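Local coordinates for protein MPT synthase subunit 2 (Burkholderia ambifaria, PDB 7L32) that probably acts as the catalytic large subunit of molybdopterin synthase, transferring sulfur to a pterin precursor to make molybdopterin during molybdenum cofactor biosynthesis, at residues 10-19 against 85-93; 35-45 against 98-109. All coordinates share one frame; numbering follows the deposited sequence.

Contact 1 (10-19 against 85-93)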
ATOM      1  N   ALA A  10      16.373  -2.647   6.436  1.00 62.60           N
ATOM      2  CA  ALA A  10      16.283  -2.008   5.124  1.00 53.52           C
ATOM      3  C   ALA A  10      16.790  -2.949   4.024  1.00 52.80           C
ATOM      4  O   ALA A  10      17.938  -2.862   3.601  1.00 52.30           O
ATOM      5  CB  ALA A  10      17.067  -0.699   5.124  1.00 53.82           C
ATOM      6  N   THR A  11      15.896  -3.825   3.560  1.00 51.69           N
ATOM      7  CA  THR A  11      16.183  -4.844   2.549  1.00 42.56           C
ATOM      8  C   THR A  11      15.844  -4.314   1.159  1.00 42.29           C
ATOM      9  O   THR A  11      14.680  -4.023   0.864  1.00 29.52           O
ATOM     10  CB  THR A  11      15.389  -6.112   2.844  1.00 39.00           C
ATOM     11  OG1 THR A  11      15.763  -6.611   4.135  1.00 52.91           O
ATOM     12  CG2 THR A  11      15.639  -7.151   1.779  1.00 50.99           C
ATOM     13  N   ILE A  12      16.861  -4.157   0.315  1.00 30.12           N
ATOM     14  CA  ILE A  12      16.716  -3.570  -1.011  1.00 31.24           C
ATOM     15  C   ILE A  12      17.345  -4.522  -2.016  1.00 34.25           C
ATOM     16  O   ILE A  12      18.491  -4.937  -1.828  1.00 29.58           O
ATOM     17  CB  ILE A  12      17.381  -2.176  -1.090  1.00 35.67           C
ATOM     18  CG1 ILE A  12      16.489  -1.093  -0.476  1.00 47.44           C
ATOM     19  CG2 ILE A  12      17.756  -1.838  -2.526  1.00 46.58           C
ATOM     20  CD1 ILE A  12      16.543  -1.001   1.029  1.00 44.80           C
ATOM     21  N   ARG A  13      16.613  -4.851  -3.086  1.00 24.94           N
ATOM     22  CA  ARG A  13      17.086  -5.819  -4.073  1.00 29.48           C
ATOM     23  C   ARG A  13      16.687  -5.407  -5.483  1.00 29.54           C
ATOM     24  O   ARG A  13      15.584  -4.899  -5.705  1.00 26.53           O
ATOM     25  CB  ARG A  13      16.487  -7.206  -3.780  1.00 29.35           C
ATOM     26  CG  ARG A  13      17.412  -8.363  -3.833  1.00 46.21           C
ATOM     27  CD  ARG A  13      16.798  -9.513  -3.046  1.00 45.93           C
ATOM     28  NE  ARG A  13      15.517  -9.959  -3.578  1.00 33.74           N
ATOM     29  CZ  ARG A  13      14.418 -10.100  -2.850  1.00 39.72           C
ATOM     30  NH1 ARG A  13      14.407  -9.820  -1.557  1.00 41.87           N
ATOM     31  NH2 ARG A  13      13.311 -10.569  -3.424  1.00 36.53           N
ATOM     32  N   ILE A  14      17.584  -5.649  -6.431  1.00 26.71           N
ATOM     33  CA  ILE A  14      17.311  -5.545  -7.860  1.00 26.29           C
ATOM     34  C   ILE A  14      17.524  -6.928  -8.463  1.00 30.60           C
ATOM     35  O   ILE A  14      18.579  -7.539  -8.252  1.00 29.98           O
ATOM     36  CB  ILE A  14      18.224  -4.502  -8.542  1.00 36.29           C
ATOM     37  CG1 ILE A  14      17.883  -3.092  -8.041  1.00 30.71           C
ATOM     38  CG2 ILE A  14      18.083  -4.583 -10.064  1.00 31.19           C
ATOM     39  CD1 ILE A  14      18.984  -2.081  -8.279  1.00 32.45           C
ATOM     40  N   GLN A  15      16.549  -7.407  -9.238  1.00 26.45           N
ATOM     41  CA  GLN A  15      16.601  -8.773  -9.743  1.00 32.60           C
ATOM     42  C   GLN A  15      15.858  -8.864 -11.070  1.00 33.53           C
ATOM     43  O   GLN A  15      15.026  -8.018 -11.393  1.00 32.89           O
ATOM     44  CB  GLN A  15      15.991  -9.761  -8.745  1.00 33.60           C
ATOM     45  CG  GLN A  15      14.484  -9.529  -8.528  1.00 30.19           C
ATOM     46  CD  GLN A  15      13.925 -10.340  -7.368  1.00 38.73           C
ATOM     47  OE1 GLN A  15      14.526 -10.398  -6.292  1.00 39.82           O
ATOM     48  NE2 GLN A  15      12.782 -10.983  -7.587  1.00 34.90           N
ATOM     49  N   THR A  16      16.142  -9.925 -11.822  1.00 34.08           N
ATOM     50  CA  THR A  16      15.369 -10.200 -13.029  1.00 37.97           C
ATOM     51  C   THR A  16      14.152 -11.070 -12.739  1.00 40.32           C
ATOM     52  O   THR A  16      13.117 -10.909 -13.397  1.00 40.99           O
ATOM     53  CB  THR A  16      16.223 -10.883 -14.107  1.00 43.25           C
ATOM     54  OG1 THR A  16      16.719 -12.138 -13.624  1.00 46.60           O
ATOM     55  CG2 THR A  16      17.398  -9.992 -14.552  1.00 41.32           C
ATOM     56  N   ASP A  17      14.260 -11.989 -11.783  1.00 39.67           N
ATOM     57  CA  ASP A  17      13.146 -12.859 -11.445  1.00 40.98           C
ATOM     58  C   ASP A  17      11.962 -12.038 -10.941  1.00 32.41           C
ATOM     59  O   ASP A  17      12.115 -10.939 -10.400  1.00 33.24           O
ATOM     60  CB  ASP A  17      13.543 -13.871 -10.368  1.00 44.39           C
ATOM     61  CG  ASP A  17      14.411 -14.988 -10.889  1.00 58.49           C
ATOM     62  OD1 ASP A  17      14.398 -15.270 -12.114  1.00 60.15           O
ATOM     63  OD2 ASP A  17      15.095 -15.611 -10.045  1.00 60.53           O
ATOM     64  N   ASP A  18      10.769 -12.590 -11.112  1.00 34.58           N
ATOM     65  CA  ASP A  18       9.600 -11.952 -10.529  1.00 31.98           C
ATOM     66  C   ASP A  18       9.614 -12.126  -9.008  1.00 36.72           C
ATOM     67  O   ASP A  18      10.320 -12.979  -8.466  1.00 37.91           O
ATOM     68  CB  ASP A  18       8.324 -12.539 -11.129  1.00 33.45           C
ATOM     69  CG  ASP A  18       7.136 -11.604 -10.992  1.00 34.72           C
ATOM     70  OD1 ASP A  18       7.312 -10.469 -10.483  1.00 36.43           O
ATOM     71  OD2 ASP A  18       6.027 -12.013 -11.396  1.00 41.90           O
ATOM     72  N   PHE A  19       8.848 -11.286  -8.312  1.00 30.67           N
ATOM     73  CA  PHE A  19       8.783 -11.341  -6.858  1.00 34.89           C
ATOM     74  C   PHE A  19       7.386 -11.763  -6.407  1.00 36.73           C
ATOM     75  O   PHE A  19       6.417 -11.710  -7.168  1.00 35.73           O
ATOM     76  CB  PHE A  19       9.180  -9.995  -6.214  1.00 31.32           C
ATOM     77  CG  PHE A  19       8.419  -8.786  -6.738  1.00 28.26           C
ATOM     78  CD1 PHE A  19       7.137  -8.490  -6.266  1.00 27.66           C
ATOM     79  CD2 PHE A  19       8.999  -7.932  -7.664  1.00 24.68           C
ATOM     80  CE1 PHE A  19       6.440  -7.385  -6.744  1.00 25.02           C
ATOM     81  CE2 PHE A  19       8.315  -6.813  -8.140  1.00 28.43           C
ATOM     82  CZ  PHE A  19       7.024  -6.541  -7.679  1.00 24.94           C
ATOM     83  N   ASP A  85      10.194   0.483   8.959  1.00 20.87           N
ATOM     84  CA  ASP A  85      11.126  -0.350   8.203  1.00 20.09           C
ATOM     85  C   ASP A  85      10.607  -0.399   6.776  1.00 26.01           C
ATOM     86  O   ASP A  85       9.400  -0.201   6.533  1.00 17.81           O
ATOM     87  CB  ASP A  85      11.269  -1.772   8.794  1.00 21.08           C
ATOM     88  CG  ASP A  85      12.551  -2.484   8.353  1.00 24.16           C
ATOM     89  OD1 ASP A  85      13.404  -1.848   7.676  1.00 24.76           O
ATOM     90  OD2 ASP A  85      12.704  -3.686   8.688  1.00 23.31           O
ATOM     91  N   VAL A  86      11.532  -0.613   5.829  1.00 17.68           N
ATOM     92  CA  VAL A  86      11.293  -0.436   4.396  1.00 17.12           C
ATOM     93  C   VAL A  86      11.857  -1.634   3.645  1.00 21.72           C
ATOM     94  O   VAL A  86      12.994  -2.047   3.897  1.00 20.93           O
ATOM     95  CB  VAL A  86      11.977   0.847   3.850  1.00 22.15           C
ATOM     96  CG1 VAL A  86      11.721   1.002   2.332  1.00 16.42           C
ATOM     97  CG2 VAL A  86      11.571   2.086   4.624  1.00 19.95           C
ATOM     98  N   ALA A  87      11.096  -2.153   2.676  1.00 18.20           N
ATOM     99  CA  ALA A  87      11.611  -3.162   1.750  1.00 22.04           C
ATOM    100  C   ALA A  87      11.353  -2.700   0.322  1.00 22.74           C
ATOM    101  O   ALA A  87      10.286  -2.161   0.025  1.00 19.95           O
ATOM    102  CB  ALA A  87      10.969  -4.543   1.982  1.00 23.82           C
ATOM    103  N   ILE A  88      12.343  -2.870  -0.560  1.00 19.91           N
ATOM    104  CA  ILE A  88      12.211  -2.496  -1.966  1.00 17.72           C
ATOM    105  C   ILE A  88      12.729  -3.653  -2.810  1.00 20.38           C
ATOM    106  O   ILE A  88      13.847  -4.138  -2.579  1.00 20.33           O
ATOM    107  CB  ILE A  88      13.000  -1.214  -2.309  1.00 20.00           C
ATOM    108  CG1 ILE A  88      12.622  -0.043  -1.381  1.00 19.35           C
ATOM    109  CG2 ILE A  88      12.799  -0.840  -3.821  1.00 18.88           C
ATOM    110  CD1 ILE A  88      13.588   1.166  -1.460  1.00 18.57           C
ATOM    111  N   VAL A  89      11.925  -4.097  -3.776  1.00 18.15           N
ATOM    112  CA  VAL A  89      12.387  -5.035  -4.808  1.00 19.06           C
ATOM    113  C   VAL A  89      12.065  -4.419  -6.163  1.00 22.17           C
ATOM    114  O   VAL A  89      10.906  -4.092  -6.441  1.00 20.92           O
ATOM    115  CB  VAL A  89      11.737  -6.422  -4.686  1.00 21.75           C
ATOM    116  CG1 VAL A  89      12.339  -7.394  -5.739  1.00 24.04           C
ATOM    117  CG2 VAL A  89      11.891  -7.000  -3.258  1.00 26.15           C
ATOM    118  N   HIS A  90      13.081  -4.249  -7.009  1.00 21.92           N
ATOM    119  CA  HIS A  90      12.856  -3.690  -8.332  1.00 20.76           C
ATOM    120  C   HIS A  90      13.367  -4.676  -9.375  1.00 24.72           C
ATOM    121  O   HIS A  90      14.434  -5.272  -9.201  1.00 23.66           O
ATOM    122  CB  HIS A  90      13.554  -2.325  -8.483  1.00 21.08           C
ATOM    123  CG  HIS A  90      12.940  -1.442  -9.527  1.00 23.29           C
ATOM    124  ND1 HIS A  90      12.868  -1.795 -10.858  1.00 25.33           N
ATOM    125  CD2 HIS A  90      12.418  -0.192  -9.443  1.00 23.42           C
ATOM    126  CE1 HIS A  90      12.305  -0.815 -11.547  1.00 23.24           C
ATOM    127  NE2 HIS A  90      12.025   0.172 -10.713  1.00 22.30           N
ATOM    128  N   ARG A  91      12.595  -4.878 -10.439  1.00 20.17           N
ATOM    129  CA  ARG A  91      13.023  -5.800 -11.481  1.00 26.24           C
ATOM    130  C   ARG A  91      13.727  -5.047 -12.601  1.00 28.23           C
ATOM    131  O   ARG A  91      13.552  -3.838 -12.775  1.00 26.82           O
ATOM    132  CB  ARG A  91      11.845  -6.580 -12.048  1.00 25.23           C
ATOM    133  CG  ARG A  91      11.177  -7.480 -11.011  1.00 26.18           C
ATOM    134  CD  ARG A  91      10.023  -8.238 -11.621  1.00 29.25           C
ATOM    135  NE  ARG A  91      10.476  -9.257 -12.555  1.00 28.75           N
ATOM    136  CZ  ARG A  91       9.715  -9.800 -13.493  1.00 35.17           C
ATOM    137  NH1 ARG A  91       8.465  -9.406 -13.680  1.00 33.94           N
ATOM    138  NH2 ARG A  91      10.222 -10.758 -14.271  1.00 36.83           N
ATOM    139  N   VAL A  92      14.545  -5.791 -13.352  1.00 23.49           N
ATOM    140  CA  VAL A  92      15.188  -5.314 -14.573  1.00 26.56           C
ATOM    141  C   VAL A  92      15.056  -6.409 -15.629  1.00 29.08           C
ATOM    142  O   VAL A  92      14.597  -7.520 -15.350  1.00 33.11           O
ATOM    143  CB  VAL A  92      16.668  -4.932 -14.353  1.00 33.17           C
ATOM    144  CG1 VAL A  92      16.769  -3.680 -13.487  1.00 28.47           C
ATOM    145  CG2 VAL A  92      17.439  -6.083 -13.724  1.00 32.29           C
ATOM    146  N   GLY A  93      15.460  -6.084 -16.852  1.00 34.78           N
ATOM    147  CA  GLY A  93      15.339  -7.006 -17.961  1.00 39.40           C
ATOM    148  C   GLY A  93      14.172  -6.681 -18.874  1.00 39.32           C
ATOM    149  O   GLY A  93      13.656  -5.564 -18.913  1.00 37.40           O
TER
HETATM  150  O   HOH W   1      14.742  -5.055   8.064  1.00 34.29           O
HETATM  151  O   HOH W   2      13.717  -4.308   5.181  1.00 33.71           O
HETATM  152  O   HOH W   3      13.322  -9.850 -15.956  1.00 39.90           O
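Arg91 leaves its backbone with CG beside the N and bends at chi3 (70°), which swings its guanidinium across to the turn after strand 11-15, where Thr16 O waits. The grip is side-on: Arg91 NH2, 3.0 Å from Thr16 O, comes nearly in line with the carbonyl, while Arg91 NE, 3.2 Å from Thr16 O, approaches from above the carbonyl plane. Water 3 also donates to Thr16 O and to Val92 O, bridging the two segments. Asp18 lies over one face of the guanidinium, its carboxylate stacked at 24°; Asp18 OD1 is 3.6 Å from Arg91 NH1 but well out of plane, so this salt bridge rests on charge and no N-H points at the oxygen.

Val89 is the apolar counterpart. With CG1 anti to its backbone N (chi1 -176°), it turns CG1 under the Gln15 amide, 3.7 Å from CD, and CG2 onto one face of the Arg13 guanidinium, 3.8 Å from NH2. Gln15 OE1 takes both NE and NH2 of Arg13 in the guanidinium plane, and Gln15 NE2 donates to Asp17 O, so the amide's rotation is fixed. Beneath these side chains runs a regular parallel ladder, with Ile88 N to Thr11 O and Arg13 N to Ile88 O among its bonds.

On the other face Ile12 lies alongside Ile88, CG1 to CD1 3.8 Å. There helix 65-80 packs on Ile12 and Ile14, and helix 111-128 on Ile88 and His90. On the face of Arg13 and Val89, Arg13 forms a salt bridge with Glu24 of helix 21-30, and strand 85-91 pairs onward with strand 100-108.

Contact 2 (35-45 against 98-109); sequences IGALACFVGTV and LDQIVMVATVAS
Ala39 and Thr106 form one of the hydrogen-bonded pairs of this antiparallel ladder, with Thr106 N 2.8 Å from Ala39 O and Ala39 N returning a bond to Thr106 O. Ala37 with Ala108 and Phe41 with Val104 repeat the exchange, so the inward-facing N-H and C=O groups of these six residues are all satisfied. Between them sit the non-hydrogen-bonded pairs, where side chains meet instead: Cys40 CB faces Ala105 CB, and Val42 CG2 lies 4.0 Å from Met103 CB.

At Gly43 the register slips. Its carbonyl O accepts from Ile101 N (2.7 Å) and, weakly, from Val102 N (3.3 Å), which makes Ile101 the extra residue of a classic beta bulge. Past it the pairing resumes, Val45 N giving to Asp99 O (2.8 Å) and Leu98 N to Val45 O (2.9 Å). Ile101 CG1 packs against Val45 CG2 at 3.6 Å, the two side chains crossing at about a right angle.

At the other end, water 4 takes the N-H of Gly36 (2.7 Å) and donates to Ser109 O. The polar side chains look outward for partners: Thr106 OG1 bonds to Ala114 O of helix 111-128, and Gln100 NE2 to Asp18 OD1 and Phe19 O. Thr44 OG1 bonds to Gly36 O of the second subunit, an exchange that is reciprocated.

Residues 38-42 also pair antiparallel with a strand of that second subunit. In the model a disulfide joins Cys40 SG to Cys40 SG of the second subunit; Cys40 is deposited in two conformers, so the bond calls for caution. In this MoaE fold strand 37-44, the outer member of the bulged antiparallel pair, is the edge through which the sheet runs on into the second subunit.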
ATOM      1  N   ILE A  35       5.358  -4.084  15.470  1.00 27.83           N
ATOM      2  CA  ILE A  35       4.534  -3.087  14.793  1.00 26.62           C
ATOM      3  C   ILE A  35       3.768  -3.783  13.684  1.00 33.01           C
ATOM      4  O   ILE A  35       4.251  -4.758  13.100  1.00 34.05           O
ATOM      5  CB  ILE A  35       5.358  -1.891  14.262  1.00 30.74           C
ATOM      6  CG1 ILE A  35       6.535  -2.360  13.384  1.00 26.27           C
ATOM      7  CG2 ILE A  35       5.872  -1.038  15.435  1.00 29.29           C
ATOM      8  CD1 ILE A  35       7.385  -1.202  12.882  1.00 27.42           C
ATOM      9  N   GLY A  36       2.544  -3.304  13.423  1.00 28.65           N
ATOM     10  CA  GLY A  36       1.643  -4.011  12.528  1.00 32.94           C
ATOM     11  C   GLY A  36       0.954  -3.274  11.384  1.00 34.27           C
ATOM     12  O   GLY A  36       0.095  -3.874  10.734  1.00 36.57           O
ATOM     13  N   ALA A  37       1.257  -2.000  11.131  1.00 20.16           N
ATOM     14  CA  ALA A  37       0.607  -1.268  10.046  1.00 19.41           C
ATOM     15  C   ALA A  37       1.506  -1.391   8.829  1.00 24.65           C
ATOM     16  O   ALA A  37       2.652  -0.938   8.877  1.00 24.15           O
ATOM     17  CB  ALA A  37       0.403   0.201  10.414  1.00 18.52           C
ATOM     18  N   LEU A  38       1.012  -2.006   7.757  1.00 19.42           N
ATOM     19  CA  LEU A  38       1.853  -2.272   6.585  1.00 19.99           C
ATOM     20  C   LEU A  38       1.246  -1.622   5.347  1.00 19.63           C
ATOM     21  O   LEU A  38       0.097  -1.898   5.000  1.00 15.85           O
ATOM     22  CB  LEU A  38       2.022  -3.792   6.407  1.00 22.46           C
ATOM     23  CG  LEU A  38       2.896  -4.221   5.224  1.00 31.75           C
ATOM     24  CD1 LEU A  38       3.869  -5.334   5.634  1.00 34.84           C
ATOM     25  CD2 LEU A  38       1.932  -4.743   4.199  1.00 35.84           C
ATOM     26  N   ALA A  39       2.008  -0.757   4.680  1.00 17.27           N
ATOM     27  CA  ALA A  39       1.576  -0.166   3.423  1.00 16.90           C
ATOM     28  C   ALA A  39       2.464  -0.691   2.306  1.00 20.10           C
ATOM     29  O   ALA A  39       3.681  -0.812   2.484  1.00 17.17           O
ATOM     30  CB  ALA A  39       1.657   1.366   3.451  1.00 15.71           C
ATOM     31  N   CYS A  40       1.868  -0.993   1.157  1.00 16.82           N
ATOM     32  CA  CYS A  40       2.698  -1.452   0.057  0.57 18.49           C
ATOM     33  C   CYS A  40       2.219  -0.859  -1.261  1.00 19.60           C
ATOM     34  O   CYS A  40       1.097  -0.346  -1.400  1.00 20.40           O
ATOM     35  CB  CYS A  40       2.757  -2.988  -0.004  0.57 19.44           C
ATOM     36  SG  CYS A  40       1.169  -3.822  -0.136  0.57 27.39           S
ATOM     37  N   PHE A  41       3.141  -0.867  -2.215  1.00 16.56           N
ATOM     38  CA  PHE A  41       2.829  -0.397  -3.550  1.00 16.15           C
ATOM     39  C   PHE A  41       3.449  -1.384  -4.520  1.00 19.25           C
ATOM     40  O   PHE A  41       4.588  -1.807  -4.317  1.00 16.22           O
ATOM     41  CB  PHE A  41       3.349   1.018  -3.839  1.00 17.39           C
ATOM     42  CG  PHE A  41       3.040   1.477  -5.255  1.00 18.76           C
ATOM     43  CD1 PHE A  41       1.826   2.088  -5.553  1.00 20.16           C
ATOM     44  CD2 PHE A  41       3.951   1.237  -6.297  1.00 18.97           C
ATOM     45  CE1 PHE A  41       1.518   2.467  -6.856  1.00 20.51           C
ATOM     46  CE2 PHE A  41       3.655   1.630  -7.604  1.00 20.21           C
ATOM     47  CZ  PHE A  41       2.452   2.241  -7.886  1.00 21.42           C
ATOM     48  N   VAL A  42       2.696  -1.759  -5.555  1.00 16.91           N
ATOM     49  CA  VAL A  42       3.220  -2.573  -6.646  1.00 20.36           C
ATOM     50  C   VAL A  42       2.914  -1.871  -7.959  1.00 21.81           C
ATOM     51  O   VAL A  42       1.746  -1.618  -8.275  1.00 19.81           O
ATOM     52  CB  VAL A  42       2.628  -3.993  -6.660  1.00 23.97           C
ATOM     53  CG1 VAL A  42       3.171  -4.778  -7.857  1.00 24.46           C
ATOM     54  CG2 VAL A  42       2.963  -4.720  -5.357  1.00 24.32           C
ATOM     55  N   GLY A  43       3.954  -1.597  -8.745  1.00 19.97           N
ATOM     56  CA  GLY A  43       3.786  -1.057 -10.082  1.00 20.91           C
ATOM     57  C   GLY A  43       3.983  -2.148 -11.119  1.00 24.52           C
ATOM     58  O   GLY A  43       4.849  -3.009 -10.966  1.00 23.51           O
ATOM     59  N   THR A  44       3.169  -2.105 -12.177  1.00 28.98           N
ATOM     60  CA  THR A  44       3.147  -3.118 -13.233  1.00 29.23           C
ATOM     61  C   THR A  44       3.132  -2.446 -14.593  1.00 37.31           C
ATOM     62  O   THR A  44       2.542  -1.372 -14.752  1.00 35.60           O
ATOM     63  CB  THR A  44       1.910  -4.045 -13.151  1.00 34.93           C
ATOM     64  OG1 THR A  44       0.714  -3.255 -13.099  1.00 33.00           O
ATOM     65  CG2 THR A  44       1.971  -4.950 -11.917  1.00 33.77           C
ATOM     66  N   VAL A  45       3.766  -3.106 -15.578  1.00 39.25           N
ATOM     67  CA  VAL A  45       3.819  -2.580 -16.941  1.00 36.17           C
ATOM     68  C   VAL A  45       2.405  -2.355 -17.452  1.00 42.85           C
ATOM     69  O   VAL A  45       1.612  -3.299 -17.582  1.00 40.25           O
ATOM     70  CB  VAL A  45       4.587  -3.536 -17.872  1.00 37.56           C
ATOM     71  CG1 VAL A  45       4.624  -2.969 -19.293  1.00 40.26           C
ATOM     72  CG2 VAL A  45       6.001  -3.797 -17.345  1.00 33.61           C
ATOM     73  N   LEU A  98       1.601  -6.103 -18.149  1.00 36.19           N
ATOM     74  CA  LEU A  98       1.006  -6.723 -16.972  1.00 38.15           C
ATOM     75  C   LEU A  98       2.064  -7.278 -16.016  1.00 41.33           C
ATOM     76  O   LEU A  98       1.718  -7.634 -14.889  1.00 34.82           O
ATOM     77  CB  LEU A  98      -0.016  -7.832 -17.309  1.00 41.44           C
ATOM     78  CG  LEU A  98      -1.148  -7.413 -18.250  1.00 45.67           C
ATOM     79  CD1 LEU A  98      -2.090  -8.583 -18.546  1.00 45.90           C
ATOM     80  CD2 LEU A  98      -1.903  -6.214 -17.705  1.00 40.59           C
ATOM     81  N   ASP A  99       3.341  -7.341 -16.409  1.00 33.14           N
ATOM     82  CA  ASP A  99       4.382  -7.803 -15.500  1.00 33.41           C
ATOM     83  C   ASP A  99       4.549  -6.836 -14.335  1.00 29.31           C
ATOM     84  O   ASP A  99       4.496  -5.617 -14.510  1.00 28.76           O
ATOM     85  CB  ASP A  99       5.731  -7.903 -16.219  1.00 31.29           C
ATOM     86  CG  ASP A  99       5.853  -9.130 -17.102  1.00 39.84           C
ATOM     87  OD1 ASP A  99       4.974 -10.018 -17.080  1.00 45.00           O
ATOM     88  OD2 ASP A  99       6.841  -9.176 -17.851  1.00 38.60           O
ATOM     89  N   GLN A 100       4.821  -7.387 -13.155  1.00 30.91           N
ATOM     90  CA  GLN A 100       5.246  -6.565 -12.027  1.00 28.89           C
ATOM     91  C   GLN A 100       6.606  -5.941 -12.311  1.00 28.24           C
ATOM     92  O   GLN A 100       7.513  -6.607 -12.822  1.00 30.14           O
ATOM     93  CB  GLN A 100       5.330  -7.407 -10.757  1.00 32.10           C
ATOM     94  CG  GLN A 100       3.989  -7.957 -10.288  1.00 38.29           C
ATOM     95  CD  GLN A 100       4.091  -8.777  -9.007  1.00 38.36           C
ATOM     96  OE1 GLN A 100       3.300  -8.589  -8.083  1.00 35.83           O
ATOM     97  NE2 GLN A 100       5.044  -9.712  -8.960  1.00 32.22           N
ATOM     98  N   ILE A 101       6.749  -4.664 -11.958  1.00 23.05           N
ATOM     99  CA  ILE A 101       8.021  -3.932 -12.095  1.00 24.29           C
ATOM    100  C   ILE A 101       8.699  -3.743 -10.747  1.00 25.88           C
ATOM    101  O   ILE A 101       9.894  -3.986 -10.594  1.00 22.96           O
ATOM    102  CB  ILE A 101       7.786  -2.553 -12.757  1.00 26.92           C
ATOM    103  CG1 ILE A 101       7.159  -2.687 -14.136  1.00 34.82           C
ATOM    104  CG2 ILE A 101       9.093  -1.761 -12.855  1.00 31.01           C
ATOM    105  CD1 ILE A 101       6.622  -1.356 -14.641  1.00 35.17           C
ATOM    106  N   VAL A 102       7.957  -3.252  -9.764  1.00 18.91           N
ATOM    107  CA  VAL A 102       8.578  -2.758  -8.543  1.00 18.89           C
ATOM    108  C   VAL A 102       7.582  -2.954  -7.417  1.00 18.24           C
ATOM    109  O   VAL A 102       6.374  -2.839  -7.625  1.00 19.72           O
ATOM    110  CB  VAL A 102       8.987  -1.276  -8.702  1.00 18.15           C
ATOM    111  CG1 VAL A 102       7.800  -0.420  -9.120  1.00 22.49           C
ATOM    112  CG2 VAL A 102       9.641  -0.725  -7.438  1.00 22.31           C
ATOM    113  N   MET A 103       8.090  -3.291  -6.240  1.00 17.88           N
ATOM    114  CA  MET A 103       7.273  -3.246  -5.037  1.00 20.50           C
ATOM    115  C   MET A 103       8.022  -2.489  -3.956  1.00 20.69           C
ATOM    116  O   MET A 103       9.249  -2.609  -3.825  1.00 17.06           O
ATOM    117  CB  MET A 103       6.895  -4.656  -4.537  1.00 18.93           C
ATOM    118  CG  MET A 103       8.043  -5.573  -4.129  1.00 26.25           C
ATOM    119  SD  MET A 103       7.386  -6.718  -2.867  1.00 33.31           S
ATOM    120  CE  MET A 103       7.348  -5.610  -1.485  1.00 25.63           C
ATOM    121  N   VAL A 104       7.281  -1.688  -3.200  1.00 16.26           N
ATOM    122  CA  VAL A 104       7.800  -1.021  -2.014  1.00 16.88           C
ATOM    123  C   VAL A 104       6.839  -1.355  -0.883  1.00 18.27           C
ATOM    124  O   VAL A 104       5.624  -1.242  -1.064  1.00 18.11           O
ATOM    125  CB  VAL A 104       7.902   0.503  -2.196  1.00 15.30           C
ATOM    126  CG1 VAL A 104       8.282   1.159  -0.847  1.00 15.96           C
ATOM    127  CG2 VAL A 104       8.970   0.837  -3.279  1.00 17.12           C
ATOM    128  N   ALA A 105       7.373  -1.822   0.243  1.00 15.62           N
ATOM    129  CA  ALA A 105       6.548  -2.096   1.428  1.00 19.41           C
ATOM    130  C   ALA A 105       7.173  -1.404   2.635  1.00 20.92           C
ATOM    131  O   ALA A 105       8.400  -1.409   2.796  1.00 19.87           O
ATOM    132  CB  ALA A 105       6.435  -3.600   1.683  1.00 18.43           C
ATOM    133  N   THR A 106       6.336  -0.800   3.484  1.00 16.48           N
ATOM    134  CA  THR A 106       6.804  -0.170   4.707  1.00 16.18           C
ATOM    135  C   THR A 106       5.941  -0.663   5.855  1.00 19.52           C
ATOM    136  O   THR A 106       4.777  -1.014   5.661  1.00 18.36           O
ATOM    137  CB  THR A 106       6.748   1.364   4.660  1.00 16.66           C
ATOM    138  OG1 THR A 106       5.381   1.810   4.514  1.00 16.31           O
ATOM    139  CG2 THR A 106       7.612   1.932   3.501  1.00 15.91           C
ATOM    140  N   VAL A 107       6.522  -0.716   7.045  1.00 16.52           N
ATOM    141  CA  VAL A 107       5.769  -1.075   8.242  0.64 18.53           C
ATOM    142  C   VAL A 107       6.044  -0.024   9.306  1.00 24.21           C
ATOM    143  O   VAL A 107       7.142   0.546   9.377  1.00 18.50           O
ATOM    144  CB  VAL A 107       6.095  -2.507   8.746  0.64 22.51           C
ATOM    145  CG1 VAL A 107       7.591  -2.686   9.096  0.64 20.96           C
ATOM    146  CG2 VAL A 107       5.212  -2.891   9.939  0.64 20.10           C
ATOM    147  N   ALA A 108       5.022   0.250  10.122  1.00 22.70           N
ATOM    148  CA  ALA A 108       5.115   1.230  11.182  1.00 19.47           C
ATOM    149  C   ALA A 108       4.131   0.841  12.275  1.00 18.97           C
ATOM    150  O   ALA A 108       3.292  -0.049  12.105  1.00 20.30           O
ATOM    151  CB  ALA A 108       4.806   2.641  10.660  1.00 22.40           C
ATOM    152  N   SER A 109       4.222   1.533  13.403  1.00 22.24           N
ATOM    153  CA  SER A 109       3.246   1.286  14.451  1.00 26.45           C
ATOM    154  C   SER A 109       1.850   1.755  14.040  1.00 24.51           C
ATOM    155  O   SER A 109       0.849   1.191  14.505  1.00 27.30           O
ATOM    156  CB  SER A 109       3.689   1.960  15.755  1.00 35.52           C
ATOM    157  OG  SER A 109       3.708   3.365  15.618  1.00 37.64           O
TER
HETATM  158  O   HOH W   4       1.095  -1.463  14.807  1.00 36.81           O

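Overall arrangement
From the N terminus, strand 11-15 waits for its partner until strand 85-91, so contact 1 closes a loop of 65 residues that holds helix 21-30, strands 37-44 and 57-61, and helix 65-80. Contact 2 opens inside that loop at 35-45 and closes beyond it at 98-109; the two therefore cross rather than nest. They meet along the middle of one mixed sheet, ordered 11-15, 85-91, 100-108, 37-44, where Ala87 N lies 2.8 Å from Ala105 O and Phe19 packs on Met103. Contact 1 supplies the sheet's outer parallel strand within the chain, contact 2 the opposite edge, facing the second subunit; their centres are about 11 Å apart.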